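Local coordinates for putative uncharacterized protein PH1500 (Pyrococcus horikoshii, PDB 4UZR) that is of unknown function but assembles as a dodecamer featuring a twelve-bladed beta-propeller, carries a Cdc48 domain 2-like region, and may bind ATP, at residues 29-32 and 33-37. Residues are numbered along the deposited sequence; the frame is centred on the assembly and turned at random.
Sequences KTVR and TGDVI
The carboxylate of Asp35 turns one face to the backbone of Arg32. Over this face lies Arg32 O, 3.2 Å from Asp35 CG, and on the same side the N-H of Arg32 reaches Asp35 OD2, with 2.5 Å between Arg32 N and that oxygen. The donor comes in 46° out of the carboxylate plane. Arg32 CB also lies on this face, while the guanidinium leads away: Arg32 NE stays 5.7 Å from Asp35 OD2, so the two opposite charges do not pair directly.

Beneath this grip is a type II beta turn from Arg32 to Asp35, closed by the bond from Asp35 N to Arg32 O (3.2 Å). Gly34 takes its third position with phi 99°, where a CB would jam against the preceding carbonyl. With CG set beside its own backbone N (chi1 -73°), Asp35 folds its carboxylate back toward the start of the turn. Beyond the turn, Val31 CG2 meets Ile37 CD1 at 4.0 Å, the two side chains crossing at about a right angle. Both also touch Leu26 of helix 18-26 and Val50 of strand 44-54, while Thr33 bonds through OG1 to Ala53 N. The loop thus carries the chain from strand 30-31 into strand 36-41 at the edge of its sheet.

An alanine at Asp35 would probably leave the Arg32 N-H without this acceptor and the start of the turn without its side-chain tie. The chemistry is a two-way tie: each residue donates its backbone N-H to the other, one bond ending on a carbonyl, the other on a carboxylate whose negative charge probably strengthens it.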
ATOM      1  N   LYS A  29     -24.171 -45.251   7.510  1.00111.53           N
ATOM      2  CA  LYS A  29     -23.861 -44.560   6.262  1.00 95.71           C
ATOM      3  C   LYS A  29     -22.427 -44.028   6.207  1.00120.27           C
ATOM      4  O   LYS A  29     -21.746 -43.931   7.227  1.00 88.68           O
ATOM      5  CB  LYS A  29     -24.875 -43.443   6.005  1.00117.00           C
ATOM      6  CG  LYS A  29     -25.819 -43.757   4.853  1.00124.77           C
ATOM      7  CD  LYS A  29     -27.278 -43.646   5.264  1.00128.64           C
ATOM      8  CE  LYS A  29     -27.665 -42.219   5.600  1.00127.54           C
ATOM      9  NZ  LYS A  29     -29.098 -42.135   5.998  1.00130.84           N
ATOM     10  N   THR A  30     -21.975 -43.698   5.001  1.00113.57           N
ATOM     11  CA  THR A  30     -20.616 -43.212   4.776  1.00112.42           C
ATOM     12  C   THR A  30     -20.558 -41.689   4.672  1.00111.73           C
ATOM     13  O   THR A  30     -21.357 -41.075   3.965  1.00 84.99           O
ATOM     14  CB  THR A  30     -20.017 -43.822   3.492  1.00123.95           C
ATOM     15  OG1 THR A  30     -19.818 -45.229   3.679  1.00 98.65           O
ATOM     16  CG2 THR A  30     -18.683 -43.168   3.149  1.00 92.35           C
ATOM     17  N   VAL A  31     -19.602 -41.087   5.377  1.00107.91           N
ATOM     18  CA  VAL A  31     -19.467 -39.636   5.423  1.00 94.07           C
ATOM     19  C   VAL A  31     -18.041 -39.224   5.059  1.00 88.86           C
ATOM     20  O   VAL A  31     -17.073 -39.773   5.586  1.00 98.33           O
ATOM     21  CB  VAL A  31     -19.830 -39.086   6.815  1.00 86.99           C
ATOM     22  CG1 VAL A  31     -19.469 -37.616   6.922  1.00 87.33           C
ATOM     23  CG2 VAL A  31     -21.309 -39.303   7.101  1.00 94.58           C
ATOM     24  N   ARG A  32     -17.925 -38.258   4.150  1.00 80.25           N
ATOM     25  CA  ARG A  32     -16.630 -37.757   3.695  1.00 83.56           C
ATOM     26  C   ARG A  32     -16.454 -36.277   4.036  1.00 90.85           C
ATOM     27  O   ARG A  32     -17.431 -35.570   4.280  1.00 85.94           O
ATOM     28  CB  ARG A  32     -16.514 -37.963   2.185  1.00 83.21           C
ATOM     29  CG  ARG A  32     -16.012 -39.337   1.779  1.00101.72           C
ATOM     30  CD  ARG A  32     -16.680 -39.790   0.489  1.00110.95           C
ATOM     31  NE  ARG A  32     -16.224 -41.108   0.055  1.00110.39           N
ATOM     32  CZ  ARG A  32     -15.752 -41.367  -1.159  1.00126.19           C
ATOM     33  NH1 ARG A  32     -15.688 -40.401  -2.065  1.00139.23           N
ATOM     34  NH2 ARG A  32     -15.355 -42.593  -1.474  1.00125.69           N
ATOM     35  N   THR A  33     -15.208 -35.808   4.051  1.00 94.43           N
ATOM     36  CA  THR A  33     -14.936 -34.388   4.257  1.00 87.57           C
ATOM     37  C   THR A  33     -15.537 -33.549   3.133  1.00 95.30           C
ATOM     38  O   THR A  33     -15.298 -33.815   1.955  1.00107.39           O
ATOM     39  CB  THR A  33     -13.423 -34.105   4.326  1.00 81.11           C
ATOM     40  OG1 THR A  33     -12.836 -34.863   5.390  1.00 82.34           O
ATOM     41  CG2 THR A  33     -13.171 -32.623   4.570  1.00 77.22           C
ATOM     42  N   GLY A  34     -16.316 -32.535   3.498  1.00 85.25           N
ATOM     43  CA  GLY A  34     -16.912 -31.650   2.515  1.00 82.92           C
ATOM     44  C   GLY A  34     -18.358 -31.982   2.199  1.00 91.86           C
ATOM     45  O   GLY A  34     -19.045 -31.210   1.531  1.00104.12           O
ATOM     46  N   ASP A  35     -18.817 -33.137   2.672  1.00 87.16           N
ATOM     47  CA  ASP A  35     -20.185 -33.587   2.420  1.00 90.42           C
ATOM     48  C   ASP A  35     -21.238 -32.663   3.026  1.00 92.93           C
ATOM     49  O   ASP A  35     -20.988 -31.987   4.026  1.00 99.31           O
ATOM     50  CB  ASP A  35     -20.395 -35.010   2.945  1.00 71.55           C
ATOM     51  CG  ASP A  35     -19.710 -36.055   2.093  1.00 94.95           C
ATOM     52  OD1 ASP A  35     -19.309 -35.729   0.954  1.00111.02           O
ATOM     53  OD2 ASP A  35     -19.589 -37.209   2.554  1.00 92.56           O
ATOM     54  N   VAL A  36     -22.416 -32.640   2.412  1.00 86.32           N
ATOM     55  CA  VAL A  36     -23.541 -31.871   2.933  1.00 88.04           C
ATOM     56  C   VAL A  36     -24.701 -32.804   3.263  1.00 87.03           C
ATOM     57  O   VAL A  36     -25.200 -33.521   2.395  1.00 94.65           O
ATOM     58  CB  VAL A  36     -24.013 -30.802   1.931  1.00 87.31           C
ATOM     59  CG1 VAL A  36     -25.221 -30.059   2.481  1.00 87.39           C
ATOM     60  CG2 VAL A  36     -22.884 -29.835   1.618  1.00 75.49           C
ATOM     61  N   ILE A  37     -25.125 -32.788   4.521  1.00 84.76           N
ATOM     62  CA  ILE A  37     -26.130 -33.724   5.009  1.00 87.90           C
ATOM     63  C   ILE A  37     -27.350 -33.001   5.570  1.00 89.64           C
ATOM     64  O   ILE A  37     -27.236 -32.213   6.508  1.00104.44           O
ATOM     65  CB  ILE A  37     -25.549 -34.620   6.117  1.00 91.78           C
ATOM     66  CG1 ILE A  37     -24.239 -35.261   5.654  1.00 90.26           C
ATOM     67  CG2 ILE A  37     -26.560 -35.677   6.534  1.00105.59           C
ATOM     68  CD1 ILE A  37     -23.493 -35.986   6.750  1.00 92.65           C
TER